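Local coordinates for protein glutamine synthetase (Helicobacter pylori, PDB 5ZLI) that belongs to the glutamine synthetase family, type I beta, and assembles from twelve copies of a chain with a beta-grasp domain and a larger catalytic domain, at residues D237-A242 with N376-F381; H279-V284 with S363-F368; G310-A315 with L342-N347. All coordinates share one frame; numbering follows the deposited sequence.

Contact 1 of 3, residues D237-A242 with N376-F381; sequences DLVEAA and NPYLAF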
ATOM      1  N   ASP B 237     -57.579   8.192  17.698  1.00 49.99           N
ATOM      2  CA  ASP B 237     -58.644   7.613  16.886  1.00 46.15           C
ATOM      3  C   ASP B 237     -58.049   7.008  15.611  1.00 43.12           C
ATOM      4  O   ASP B 237     -56.895   7.252  15.254  1.00 42.61           O
ATOM      5  CB  ASP B 237     -59.739   8.648  16.599  1.00 52.71           C
ATOM      6  CG  ASP B 237     -59.399   9.614  15.457  1.00 57.66           C
ATOM      7  OD1 ASP B 237     -59.382   9.178  14.273  1.00 46.11           O
ATOM      8  OD2 ASP B 237     -59.197  10.824  15.756  1.00 57.31           O
ATOM      9  N   LEU B 238     -58.866   6.221  14.910  1.00 42.85           N
ATOM     10  CA  LEU B 238     -58.308   5.276  13.953  1.00 40.28           C
ATOM     11  C   LEU B 238     -57.413   5.979  12.949  1.00 35.57           C
ATOM     12  O   LEU B 238     -56.270   5.572  12.735  1.00 39.22           O
ATOM     13  CB  LEU B 238     -59.408   4.503  13.236  1.00 46.90           C
ATOM     14  CG  LEU B 238     -58.788   3.395  12.364  1.00 42.91           C
ATOM     15  CD1 LEU B 238     -59.593   2.117  12.508  1.00 39.42           C
ATOM     16  CD2 LEU B 238     -58.577   3.753  10.891  1.00 40.63           C
ATOM     17  N   VAL B 239     -57.895   7.051  12.335  1.00 42.23           N
ATOM     18  CA  VAL B 239     -57.067   7.746  11.350  1.00 47.02           C
ATOM     19  C   VAL B 239     -55.893   8.452  12.035  1.00 41.62           C
ATOM     20  O   VAL B 239     -54.732   8.304  11.633  1.00 40.90           O
ATOM     21  CB  VAL B 239     -57.919   8.741  10.537  1.00 41.54           C
ATOM     22  CG1 VAL B 239     -57.024   9.588   9.610  1.00 28.18           C
ATOM     23  CG2 VAL B 239     -59.071   8.018   9.809  1.00 39.71           C
ATOM     24  N   GLU B 240     -56.187   9.242  13.071  1.00 40.68           N
ATOM     25  CA  GLU B 240     -55.163  10.007  13.777  1.00 40.66           C
ATOM     26  C   GLU B 240     -54.047   9.127  14.321  1.00 33.75           C
ATOM     27  O   GLU B 240     -52.883   9.534  14.330  1.00 34.96           O
ATOM     28  CB  GLU B 240     -55.832  10.812  14.894  1.00 42.17           C
ATOM     29  CG  GLU B 240     -54.960  11.676  15.729  1.00 34.00           C
ATOM     30  CD  GLU B 240     -55.597  11.873  17.070  1.00 47.17           C
ATOM     31  OE1 GLU B 240     -55.149  12.759  17.829  1.00 50.41           O
ATOM     32  OE2 GLU B 240     -56.576  11.142  17.350  1.00 50.23           O
ATOM     33  N   ALA B 241     -54.368   7.932  14.801  1.00 31.57           N
ATOM     34  CA  ALA B 241     -53.287   7.051  15.223  1.00 31.33           C
ATOM     35  C   ALA B 241     -52.402   6.683  14.039  1.00 35.61           C
ATOM     36  O   ALA B 241     -51.174   6.822  14.091  1.00 36.57           O
ATOM     37  CB  ALA B 241     -53.850   5.811  15.897  1.00 38.10           C
ATOM     38  N   ALA B 242     -53.019   6.274  12.936  1.00 30.92           N
ATOM     39  CA  ALA B 242     -52.252   5.918  11.759  1.00 26.35           C
ATOM     40  C   ALA B 242     -51.489   7.108  11.242  1.00 29.72           C
ATOM     41  O   ALA B 242     -50.406   6.943  10.660  1.00 30.81           O
ATOM     42  CB  ALA B 242     -53.184   5.399  10.665  1.00 31.71           C
ATOM     43  N   ASN B 376     -49.315  -0.972   6.215  1.00 31.09           N
ATOM     44  CA  ASN B 376     -49.851   0.367   6.076  1.00 30.31           C
ATOM     45  C   ASN B 376     -50.739   0.624   7.277  1.00 33.09           C
ATOM     46  O   ASN B 376     -51.775  -0.049   7.421  1.00 26.24           O
ATOM     47  CB  ASN B 376     -50.639   0.534   4.780  1.00 35.06           C
ATOM     48  CG  ASN B 376     -51.054   1.993   4.509  1.00 32.94           C
ATOM     49  OD1 ASN B 376     -51.498   2.729   5.410  1.00 33.12           O
ATOM     50  ND2 ASN B 376     -50.901   2.413   3.261  1.00 30.22           N
ATOM     51  N   PRO B 377     -50.378   1.572   8.150  1.00 31.11           N
ATOM     52  CA  PRO B 377     -51.181   1.828   9.364  1.00 32.42           C
ATOM     53  C   PRO B 377     -52.656   2.129   9.092  1.00 27.14           C
ATOM     54  O   PRO B 377     -53.523   1.723   9.879  1.00 24.62           O
ATOM     55  CB  PRO B 377     -50.463   3.032   9.997  1.00 31.17           C
ATOM     56  CG  PRO B 377     -49.676   3.636   8.876  1.00 31.50           C
ATOM     57  CD  PRO B 377     -49.244   2.491   8.028  1.00 27.11           C
ATOM     58  N   TYR B 378     -52.967   2.822   7.999  1.00 27.30           N
ATOM     59  CA  TYR B 378     -54.363   3.081   7.679  1.00 28.47           C
ATOM     60  C   TYR B 378     -55.106   1.778   7.422  1.00 28.58           C
ATOM     61  O   TYR B 378     -56.084   1.450   8.111  1.00 28.52           O
ATOM     62  CB  TYR B 378     -54.442   4.031   6.490  1.00 26.69           C
ATOM     63  CG  TYR B 378     -53.752   5.328   6.785  1.00 27.10           C
ATOM     64  CD1 TYR B 378     -54.343   6.263   7.626  1.00 26.29           C
ATOM     65  CD2 TYR B 378     -52.516   5.627   6.224  1.00 25.82           C
ATOM     66  CE1 TYR B 378     -53.724   7.459   7.920  1.00 23.23           C
ATOM     67  CE2 TYR B 378     -51.898   6.828   6.508  1.00 31.92           C
ATOM     68  CZ  TYR B 378     -52.516   7.736   7.363  1.00 25.38           C
ATOM     69  OH  TYR B 378     -51.903   8.909   7.657  1.00 22.96           O
ATOM     70  N   LEU B 379     -54.601   0.988   6.472  1.00 30.58           N
ATOM     71  CA  LEU B 379     -55.236  -0.273   6.116  1.00 27.94           C
ATOM     72  C   LEU B 379     -55.258  -1.207   7.315  1.00 24.20           C
ATOM     73  O   LEU B 379     -56.310  -1.749   7.659  1.00 26.25           O
ATOM     74  CB  LEU B 379     -54.495  -0.913   4.927  1.00 33.32           C
ATOM     75  CG  LEU B 379     -54.320  -0.133   3.591  1.00 27.40           C
ATOM     76  CD1 LEU B 379     -53.771  -1.027   2.508  1.00 27.38           C
ATOM     77  CD2 LEU B 379     -55.592   0.526   3.078  1.00 26.35           C
ATOM     78  N   ALA B 380     -54.134  -1.317   8.029  1.00 23.14           N
ATOM     79  CA  ALA B 380     -54.081  -2.168   9.216  1.00 27.33           C
ATOM     80  C   ALA B 380     -55.166  -1.771  10.226  1.00 37.94           C
ATOM     81  O   ALA B 380     -55.991  -2.605  10.641  1.00 33.95           O
ATOM     82  CB  ALA B 380     -52.692  -2.112   9.861  1.00 23.81           C
ATOM     83  N   PHE B 381     -55.182  -0.500  10.644  1.00 30.69           N
ATOM     84  CA  PHE B 381     -56.173  -0.084  11.632  1.00 31.47           C
ATOM     85  C   PHE B 381     -57.583  -0.266  11.090  1.00 33.72           C
ATOM     86  O   PHE B 381     -58.444  -0.865  11.753  1.00 35.11           O
ATOM     87  CB  PHE B 381     -55.941   1.363  12.044  1.00 31.64           C
ATOM     88  CG  PHE B 381     -54.638   1.586  12.710  1.00 29.61           C
ATOM     89  CD1 PHE B 381     -53.917   0.522  13.219  1.00 28.83           C
ATOM     90  CD2 PHE B 381     -54.116   2.852  12.814  1.00 31.35           C
ATOM     91  CE1 PHE B 381     -52.726   0.725  13.826  1.00 24.46           C
ATOM     92  CE2 PHE B 381     -52.913   3.059  13.422  1.00 31.11           C
ATOM     93  CZ  PHE B 381     -52.221   1.994  13.929  1.00 30.98           C
TER
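Two helix starts in the catalytic domain meet here, with Leu238 and Ala242 of helix 238-258 against Pro377, Tyr378 and Phe381 of helix 377-393. The short segments run roughly antiparallel at 142°, and their axes come within 8.9 Å. Ala242 points its methyl at the other helix. Its CB lies over one face of the Tyr378 ring, 3.8 Å from the centroid, in a CH-pi contact. The same CB reaches Pro377 CB at 3.7 Å. The Phe381 ring comes in edge on, and its CE2 lies 3.3 Å from Ala242 N, close to the ring plane. Phe381 CG stands anti to the carbonyl carbon (chi1 -63°), which sets the ring edge against Ala241 and Ala242. Leu238 slides past Phe381 in the opposite direction, with Leu238 CG 3.5 Å from Phe381 CB. Each helix has its own cap. Asp237 and Glu240 form a capping box, in which Asp237 N donates to Glu240 OE2 and the bonds back to Asp237 OD1 are weak. Tyr378 N donates to Asn376 OD1 at 3.0 Å. Phe136 of strand 133-145 stacks on the Phe381 ring. No hydrogen bond crosses between the segments, so their hold on each other rests on apolar surfaces and ring contacts.

Contact 2 of 3, residues H279-V284 with S363-F368; sequences HTHVSV and SARFEF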
ATOM      1  N   HIS B 279     -47.037  -3.400  18.265  1.00 44.00           N
ATOM      2  CA  HIS B 279     -47.980  -3.722  19.324  1.00 39.95           C
ATOM      3  C   HIS B 279     -49.086  -2.668  19.336  1.00 43.01           C
ATOM      4  O   HIS B 279     -48.868  -1.501  19.681  1.00 43.72           O
ATOM      5  CB  HIS B 279     -47.235  -3.805  20.653  1.00 43.50           C
ATOM      6  CG  HIS B 279     -46.188  -4.872  20.673  1.00 46.46           C
ATOM      7  ND1 HIS B 279     -46.272  -6.003  19.887  1.00 47.74           N
ATOM      8  CD2 HIS B 279     -45.007  -4.955  21.327  1.00 47.71           C
ATOM      9  CE1 HIS B 279     -45.204  -6.756  20.085  1.00 46.77           C
ATOM     10  NE2 HIS B 279     -44.418  -6.139  20.948  1.00 53.84           N
ATOM     11  N   THR B 280     -50.269  -3.078  18.906  1.00 44.45           N
ATOM     12  CA  THR B 280     -51.400  -2.190  18.675  1.00 45.83           C
ATOM     13  C   THR B 280     -52.423  -2.393  19.788  1.00 40.64           C
ATOM     14  O   THR B 280     -52.808  -3.528  20.086  1.00 38.49           O
ATOM     15  CB  THR B 280     -51.991  -2.449  17.276  1.00 41.09           C
ATOM     16  OG1 THR B 280     -51.669  -3.776  16.873  1.00 38.10           O
ATOM     17  CG2 THR B 280     -51.369  -1.550  16.254  1.00 33.19           C
ATOM     18  N   HIS B 281     -52.821  -1.303  20.429  1.00 38.93           N
ATOM     19  CA  HIS B 281     -53.770  -1.321  21.532  1.00 41.14           C
ATOM     20  C   HIS B 281     -55.112  -0.759  21.067  1.00 46.13           C
ATOM     21  O   HIS B 281     -55.160   0.355  20.527  1.00 45.57           O
ATOM     22  CB  HIS B 281     -53.237  -0.495  22.719  1.00 47.15           C
ATOM     23  CG  HIS B 281     -52.036  -1.080  23.414  1.00 47.68           C
ATOM     24  ND1 HIS B 281     -51.821  -0.924  24.772  1.00 49.05           N
ATOM     25  CD2 HIS B 281     -50.989  -1.808  22.952  1.00 45.20           C
ATOM     26  CE1 HIS B 281     -50.699  -1.534  25.116  1.00 46.11           C
ATOM     27  NE2 HIS B 281     -50.175  -2.081  24.031  1.00 47.95           N
ATOM     28  N   VAL B 282     -56.208  -1.504  21.290  1.00 44.26           N
ATOM     29  CA  VAL B 282     -57.524  -1.023  20.863  1.00 52.26           C
ATOM     30  C   VAL B 282     -58.465  -0.820  22.053  1.00 47.11           C
ATOM     31  O   VAL B 282     -58.412  -1.543  23.050  1.00 52.31           O
ATOM     32  CB  VAL B 282     -58.179  -1.979  19.830  1.00 46.07           C
ATOM     33  CG1 VAL B 282     -57.284  -2.185  18.629  1.00 43.84           C
ATOM     34  CG2 VAL B 282     -58.504  -3.301  20.486  1.00 46.55           C
ATOM     35  N   SER B 283     -59.317   0.195  21.948  1.00 43.75           N
ATOM     36  CA  SER B 283     -60.538   0.284  22.745  1.00 46.99           C
ATOM     37  C   SER B 283     -61.573   0.965  21.861  1.00 50.44           C
ATOM     38  O   SER B 283     -61.241   1.837  21.045  1.00 48.13           O
ATOM     39  CB  SER B 283     -60.426   1.098  24.062  1.00 50.37           C
ATOM     40  OG  SER B 283     -60.144   2.498  23.889  1.00 39.29           O
ATOM     41  N   VAL B 284     -62.829   0.572  22.030  1.00 51.20           N
ATOM     42  CA  VAL B 284     -63.944   1.247  21.386  1.00 42.15           C
ATOM     43  C   VAL B 284     -64.740   1.947  22.476  1.00 47.12           C
ATOM     44  O   VAL B 284     -65.146   1.304  23.451  1.00 54.82           O
ATOM     45  CB  VAL B 284     -64.816   0.253  20.615  1.00 39.01           C
ATOM     46  CG1 VAL B 284     -65.913   0.988  19.916  1.00 48.32           C
ATOM     47  CG2 VAL B 284     -63.970  -0.540  19.655  1.00 39.38           C
ATOM     48  N   SER B 363     -59.039   2.339  31.147  1.00 56.00           N
ATOM     49  CA  SER B 363     -57.935   1.789  30.378  1.00 57.45           C
ATOM     50  C   SER B 363     -58.207   0.415  29.796  1.00 53.66           C
ATOM     51  O   SER B 363     -57.326  -0.129  29.117  1.00 50.00           O
ATOM     52  CB  SER B 363     -56.682   1.692  31.257  1.00 51.52           C
ATOM     53  OG  SER B 363     -56.787   0.578  32.128  1.00 52.34           O
ATOM     54  N   ALA B 364     -59.390  -0.151  30.005  1.00 51.81           N
ATOM     55  CA  ALA B 364     -59.634  -1.491  29.504  1.00 50.71           C
ATOM     56  C   ALA B 364     -59.399  -1.522  28.001  1.00 50.76           C
ATOM     57  O   ALA B 364     -59.790  -0.597  27.280  1.00 45.65           O
ATOM     58  CB  ALA B 364     -61.044  -1.937  29.851  1.00 47.54           C
ATOM     59  N   ARG B 365     -58.700  -2.557  27.543  1.00 43.91           N
ATOM     60  CA  ARG B 365     -58.213  -2.575  26.173  1.00 44.67           C
ATOM     61  C   ARG B 365     -57.606  -3.933  25.895  1.00 45.50           C
ATOM     62  O   ARG B 365     -57.257  -4.678  26.815  1.00 51.49           O
ATOM     63  CB  ARG B 365     -57.157  -1.489  25.934  1.00 48.45           C
ATOM     64  CG  ARG B 365     -55.741  -2.031  26.013  1.00 43.71           C
ATOM     65  CD  ARG B 365     -54.746  -1.014  26.456  1.00 46.97           C
ATOM     66  NE  ARG B 365     -53.912  -1.542  27.529  1.00 50.79           N
ATOM     67  CZ  ARG B 365     -53.086  -0.794  28.250  1.00 52.94           C
ATOM     68  NH1 ARG B 365     -53.003   0.506  27.991  1.00 50.51           N
ATOM     69  NH2 ARG B 365     -52.352  -1.335  29.223  1.00 45.13           N
ATOM     70  N   PHE B 366     -57.458  -4.236  24.615  1.00 43.99           N
ATOM     71  CA  PHE B 366     -56.593  -5.325  24.195  1.00 49.38           C
ATOM     72  C   PHE B 366     -55.295  -4.766  23.622  1.00 46.14           C
ATOM     73  O   PHE B 366     -55.198  -3.582  23.285  1.00 45.25           O
ATOM     74  CB  PHE B 366     -57.271  -6.196  23.141  1.00 43.31           C
ATOM     75  CG  PHE B 366     -58.493  -6.885  23.619  1.00 45.23           C
ATOM     76  CD1 PHE B 366     -59.723  -6.595  23.068  1.00 50.44           C
ATOM     77  CD2 PHE B 366     -58.412  -7.877  24.585  1.00 58.45           C
ATOM     78  CE1 PHE B 366     -60.866  -7.273  23.488  1.00 55.62           C
ATOM     79  CE2 PHE B 366     -59.552  -8.554  25.015  1.00 53.81           C
ATOM     80  CZ  PHE B 366     -60.780  -8.252  24.465  1.00 49.68           C
ATOM     81  N   GLU B 367     -54.285  -5.624  23.535  1.00 36.08           N
ATOM     82  CA  GLU B 367     -53.089  -5.341  22.750  1.00 39.55           C
ATOM     83  C   GLU B 367     -52.848  -6.486  21.773  1.00 42.35           C
ATOM     84  O   GLU B 367     -52.709  -7.642  22.189  1.00 37.74           O
ATOM     85  CB  GLU B 367     -51.871  -5.116  23.639  1.00 44.01           C
ATOM     86  CG  GLU B 367     -50.545  -5.188  22.877  1.00 43.32           C
ATOM     87  CD  GLU B 367     -49.352  -5.334  23.804  1.00 45.85           C
ATOM     88  OE1 GLU B 367     -49.060  -4.375  24.566  1.00 45.10           O
ATOM     89  OE2 GLU B 367     -48.753  -6.434  23.815  1.00 43.70           O
ATOM     90  N   PHE B 368     -52.868  -6.183  20.471  1.00 47.94           N
ATOM     91  CA  PHE B 368     -52.582  -7.184  19.438  1.00 46.47           C
ATOM     92  C   PHE B 368     -51.094  -7.148  19.095  1.00 42.57           C
ATOM     93  O   PHE B 368     -50.583  -6.130  18.610  1.00 41.49           O
ATOM     94  CB  PHE B 368     -53.435  -6.950  18.193  1.00 36.12           C
ATOM     95  CG  PHE B 368     -54.902  -6.850  18.494  1.00 44.50           C
ATOM     96  CD1 PHE B 368     -55.661  -7.974  18.754  1.00 42.41           C
ATOM     97  CD2 PHE B 368     -55.518  -5.611  18.571  1.00 43.23           C
ATOM     98  CE1 PHE B 368     -57.017  -7.848  19.047  1.00 45.34           C
ATOM     99  CE2 PHE B 368     -56.855  -5.502  18.848  1.00 34.40           C
ATOM    100  CZ  PHE B 368     -57.601  -6.599  19.093  1.00 34.98           C
TER
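His281 and Glu367 lie side by side and point the same way. Glu367 CB sits over one face of the imidazole, 3.7 Å from the ring centroid. The chain of Glu367 starts anti to its own nitrogen (chi1 165°) and runs on extended, which carries the carboxylate along the ring to its far nitrogen. There His281 NE2 makes a weak, bent hydrogen bond to Glu367 OE1 at 2.6 Å, with the ring and carboxylate planes turned 43° apart. OE1 also forms a salt bridge with Arg354, and OE2 forms one with Arg369, so both oxygens of this buried carboxylate have arginine partners. Arg365 crosses His281 at a slant and turns a guanidinium face to the edge of the imidazole. His281 CE1 lies over the centre of that face, and the two planes are 70° apart. Arg365 CD lies 3.4 Å from His281 ND1.

His281 and Glu367 sit on an antiparallel strand pair, 278-286 with 366-368, in the mixed sheet of the catalytic domain, with Arg365 in the loop just before the second strand. Thr280 with Phe368 and Val282 with Phe366 are hydrogen-bonded pairs. His281 with Glu367 is the non-hydrogen-bonded pair between them. Phe368 N donates to Thr280 O at 2.7 Å. On the sheet face opposite to His281 and Glu367, Val282 crosses Phe368 at about a right angle. Both methyls of Val282 meet the edge of the Phe368 ring near CE2. Val282 CG2 also touches Phe366 CB, at 4.1 Å. The rings of Phe366 and Phe368 continue from this face onto helix 302-313. Val282 N donates to Phe366 O at 3.1 Å, and the return bond, Phe366 N to Val282 O at 3.3 Å, lies in the carbonyl plane.

Contact 3 of 3, residues G310-A315 with L342-N347; sequences GVLRHA and LTYSAN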
ATOM      1  N   GLY B 310     -64.048 -11.710  16.797  1.00 47.04           N
ATOM      2  CA  GLY B 310     -64.086 -11.339  15.393  1.00 47.01           C
ATOM      3  C   GLY B 310     -62.694 -11.117  14.845  1.00 42.19           C
ATOM      4  O   GLY B 310     -62.358 -11.613  13.767  1.00 41.64           O
ATOM      5  N   VAL B 311     -61.844 -10.443  15.624  1.00 41.86           N
ATOM      6  CA  VAL B 311     -60.444 -10.272  15.250  1.00 37.67           C
ATOM      7  C   VAL B 311     -59.749 -11.627  15.150  1.00 33.95           C
ATOM      8  O   VAL B 311     -58.962 -11.861  14.230  1.00 32.65           O
ATOM      9  CB  VAL B 311     -59.739  -9.334  16.248  1.00 37.43           C
ATOM     10  CG1 VAL B 311     -58.231  -9.513  16.165  1.00 31.97           C
ATOM     11  CG2 VAL B 311     -60.134  -7.886  15.989  1.00 37.22           C
ATOM     12  N   LEU B 312     -60.025 -12.540  16.090  1.00 32.12           N
ATOM     13  CA  LEU B 312     -59.405 -13.867  16.043  1.00 34.94           C
ATOM     14  C   LEU B 312     -59.931 -14.711  14.887  1.00 39.02           C
ATOM     15  O   LEU B 312     -59.183 -15.530  14.341  1.00 37.59           O
ATOM     16  CB  LEU B 312     -59.594 -14.613  17.373  1.00 31.50           C
ATOM     17  CG  LEU B 312     -58.660 -14.131  18.492  1.00 34.86           C
ATOM     18  CD1 LEU B 312     -58.958 -14.799  19.834  1.00 35.60           C
ATOM     19  CD2 LEU B 312     -57.168 -14.302  18.087  1.00 38.03           C
ATOM     20  N   ARG B 313     -61.222 -14.578  14.539  1.00 39.67           N
ATOM     21  CA  ARG B 313     -61.808 -15.403  13.481  1.00 40.08           C
ATOM     22  C   ARG B 313     -61.191 -15.079  12.144  1.00 40.35           C
ATOM     23  O   ARG B 313     -60.774 -15.978  11.400  1.00 46.52           O
ATOM     24  CB  ARG B 313     -63.319 -15.191  13.379  1.00 50.53           C
ATOM     25  CG  ARG B 313     -63.956 -15.969  12.227  1.00 44.75           C
ATOM     26  CD  ARG B 313     -64.135 -17.464  12.538  1.00 60.76           C
ATOM     27  NE  ARG B 313     -65.024 -17.661  13.685  1.00 62.48           N
ATOM     28  CZ  ARG B 313     -66.351 -17.602  13.629  1.00 54.92           C
ATOM     29  NH1 ARG B 313     -66.969 -17.367  12.479  1.00 51.48           N
ATOM     30  NH2 ARG B 313     -67.061 -17.780  14.728  1.00 50.73           N
ATOM     31  N   HIS B 314     -61.093 -13.791  11.839  1.00 39.25           N
ATOM     32  CA  HIS B 314     -60.560 -13.340  10.570  1.00 45.00           C
ATOM     33  C   HIS B 314     -59.046 -13.191  10.623  1.00 46.74           C
ATOM     34  O   HIS B 314     -58.441 -12.754   9.631  1.00 47.68           O
ATOM     35  CB  HIS B 314     -61.197 -12.002  10.177  1.00 40.34           C
ATOM     36  CG  HIS B 314     -62.687 -11.997  10.262  1.00 46.53           C
ATOM     37  ND1 HIS B 314     -63.476 -12.829   9.493  1.00 48.28           N
ATOM     38  CD2 HIS B 314     -63.538 -11.218  10.970  1.00 45.21           C
ATOM     39  CE1 HIS B 314     -64.748 -12.596   9.761  1.00 43.48           C
ATOM     40  NE2 HIS B 314     -64.815 -11.623  10.654  1.00 44.87           N
ATOM     41  N   ALA B 315     -58.425 -13.595  11.738  1.00 35.82           N
ATOM     42  CA  ALA B 315     -57.023 -13.292  11.983  1.00 35.90           C
ATOM     43  C   ALA B 315     -56.131 -13.692  10.812  1.00 42.28           C
ATOM     44  O   ALA B 315     -55.394 -12.860  10.275  1.00 43.22           O
ATOM     45  CB  ALA B 315     -56.582 -13.990  13.265  1.00 40.89           C
ATOM     46  N   LEU B 342     -52.825 -18.071  17.986  1.00 48.20           N
ATOM     47  CA  LEU B 342     -53.889 -17.062  18.015  1.00 47.04           C
ATOM     48  C   LEU B 342     -54.823 -17.272  19.210  1.00 48.59           C
ATOM     49  O   LEU B 342     -55.974 -17.690  19.081  1.00 47.65           O
ATOM     50  CB  LEU B 342     -54.669 -17.100  16.707  1.00 45.15           C
ATOM     51  CG  LEU B 342     -54.009 -16.576  15.445  1.00 45.03           C
ATOM     52  CD1 LEU B 342     -54.845 -16.986  14.244  1.00 41.66           C
ATOM     53  CD2 LEU B 342     -53.903 -15.064  15.561  1.00 40.35           C
ATOM     54  N   THR B 343     -54.349 -16.880  20.388  1.00 52.89           N
ATOM     55  CA  THR B 343     -55.181 -16.914  21.581  1.00 53.68           C
ATOM     56  C   THR B 343     -54.910 -15.657  22.397  1.00 45.10           C
ATOM     57  O   THR B 343     -54.027 -14.861  22.080  1.00 48.12           O
ATOM     58  CB  THR B 343     -54.942 -18.188  22.408  1.00 57.22           C
ATOM     59  OG1 THR B 343     -54.618 -19.277  21.533  1.00 53.41           O
ATOM     60  CG2 THR B 343     -56.205 -18.555  23.171  1.00 56.88           C
ATOM     61  N   TYR B 344     -55.685 -15.472  23.451  1.00 44.25           N
ATOM     62  CA  TYR B 344     -55.537 -14.338  24.349  1.00 47.15           C
ATOM     63  C   TYR B 344     -55.134 -14.829  25.737  1.00 48.61           C
ATOM     64  O   TYR B 344     -55.403 -15.975  26.109  1.00 47.81           O
ATOM     65  CB  TYR B 344     -56.860 -13.517  24.400  1.00 45.07           C
ATOM     66  CG  TYR B 344     -58.103 -14.351  24.794  1.00 58.62           C
ATOM     67  CD1 TYR B 344     -58.697 -15.235  23.880  1.00 54.96           C
ATOM     68  CD2 TYR B 344     -58.664 -14.275  26.075  1.00 51.49           C
ATOM     69  CE1 TYR B 344     -59.804 -16.005  24.231  1.00 48.06           C
ATOM     70  CE2 TYR B 344     -59.769 -15.048  26.427  1.00 49.80           C
ATOM     71  CZ  TYR B 344     -60.333 -15.903  25.501  1.00 51.20           C
ATOM     72  OH  TYR B 344     -61.428 -16.668  25.841  1.00 53.43           O
ATOM     73  N   SER B 345     -54.464 -13.959  26.492  1.00 49.44           N
ATOM     74  CA  SER B 345     -54.120 -14.254  27.879  1.00 51.18           C
ATOM     75  C   SER B 345     -53.632 -12.979  28.545  1.00 47.25           C
ATOM     76  O   SER B 345     -52.984 -12.150  27.909  1.00 46.58           O
ATOM     77  CB  SER B 345     -53.055 -15.352  27.993  1.00 50.27           C
ATOM     78  OG  SER B 345     -53.599 -16.590  27.592  1.00 54.12           O
ATOM     79  N   ALA B 346     -53.956 -12.829  29.820  1.00 48.25           N
ATOM     80  CA  ALA B 346     -53.433 -11.705  30.570  1.00 44.53           C
ATOM     81  C   ALA B 346     -51.972 -11.964  30.899  1.00 44.40           C
ATOM     82  O   ALA B 346     -51.582 -13.088  31.238  1.00 32.73           O
ATOM     83  CB  ALA B 346     -54.243 -11.467  31.838  1.00 45.56           C
ATOM     84  N   ASN B 347     -51.159 -10.911  30.770  1.00 41.20           N
ATOM     85  CA  ASN B 347     -49.751 -10.969  31.131  1.00 45.40           C
ATOM     86  C   ASN B 347     -48.969 -11.988  30.294  1.00 48.12           C
ATOM     87  O   ASN B 347     -47.976 -12.554  30.760  1.00 51.40           O
ATOM     88  CB  ASN B 347     -49.616 -11.298  32.616  1.00 44.29           C
ATOM     89  CG  ASN B 347     -50.658 -10.612  33.442  1.00 41.86           C
ATOM     90  OD1 ASN B 347     -50.845  -9.398  33.341  1.00 44.23           O
ATOM     91  ND2 ASN B 347     -51.438 -11.404  34.178  1.00 43.37           N
TER
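Tyr344, which meets Leu312 across the contact, is held at its far end by a hydrogen bond between its OH and Gly399 O. At the other end of the ring, Tyr344 CD1 lies 4.1 Å from Leu312 CD1. The two side chains cross at about a right angle. With Tyr344 CG set between the backbone nitrogen and the carbonyl carbon (chi1 56°), the base of the ring lies beside that methyl. The other methyl of Leu312 turns to Leu342, with Leu312 CD2 3.7 Å from Leu342 O and 4.0 Å from Leu342 CB. Leu312 thus reaches along the strand from Leu342 to Tyr344, one methyl for each.

The contact packs the C-terminal end of helix 302-313 on strand 341-346. This strand runs parallel to strand 351-355 in the mixed sheet of the catalytic domain, and Leu312 also touches Val353 there. Ala315 opens the next helix, just past the break at His314. Its methyl points at the strand and meets both branches of Leu342, with Ala315 CB 3.6 Å from Leu342 CD1 and 3.7 Å from Leu342 CD2. At the far end of the segment, Asn347 packs on Tyr105 of a neighbouring subunit.

Overall arrangement
Contact 2 lies between the other two in the catalytic domain and touches both. Centres of contacts 1 and 2 are about 14 Å apart, those of contacts 2 and 3 about 12 Å, and those of contacts 1 and 3 about 20 Å. Phe381 CE1 of contact 1 packs on Thr280 CG2 of contact 2 at 3.6 Å. Phe368 CE1 of contact 2 packs on Val311 CG1 of contact 3 at 3.5 Å. Contacts 1 and 3 do not touch, and their nearest atoms are about 8 Å apart. Contacts 2 and 3 reach the same sheet. Contact 3 lies inside the chain loop closed by contact 2, and contact 2 inside that closed by contact 1. Helix 377-393 follows strand 366-368 after a short connection.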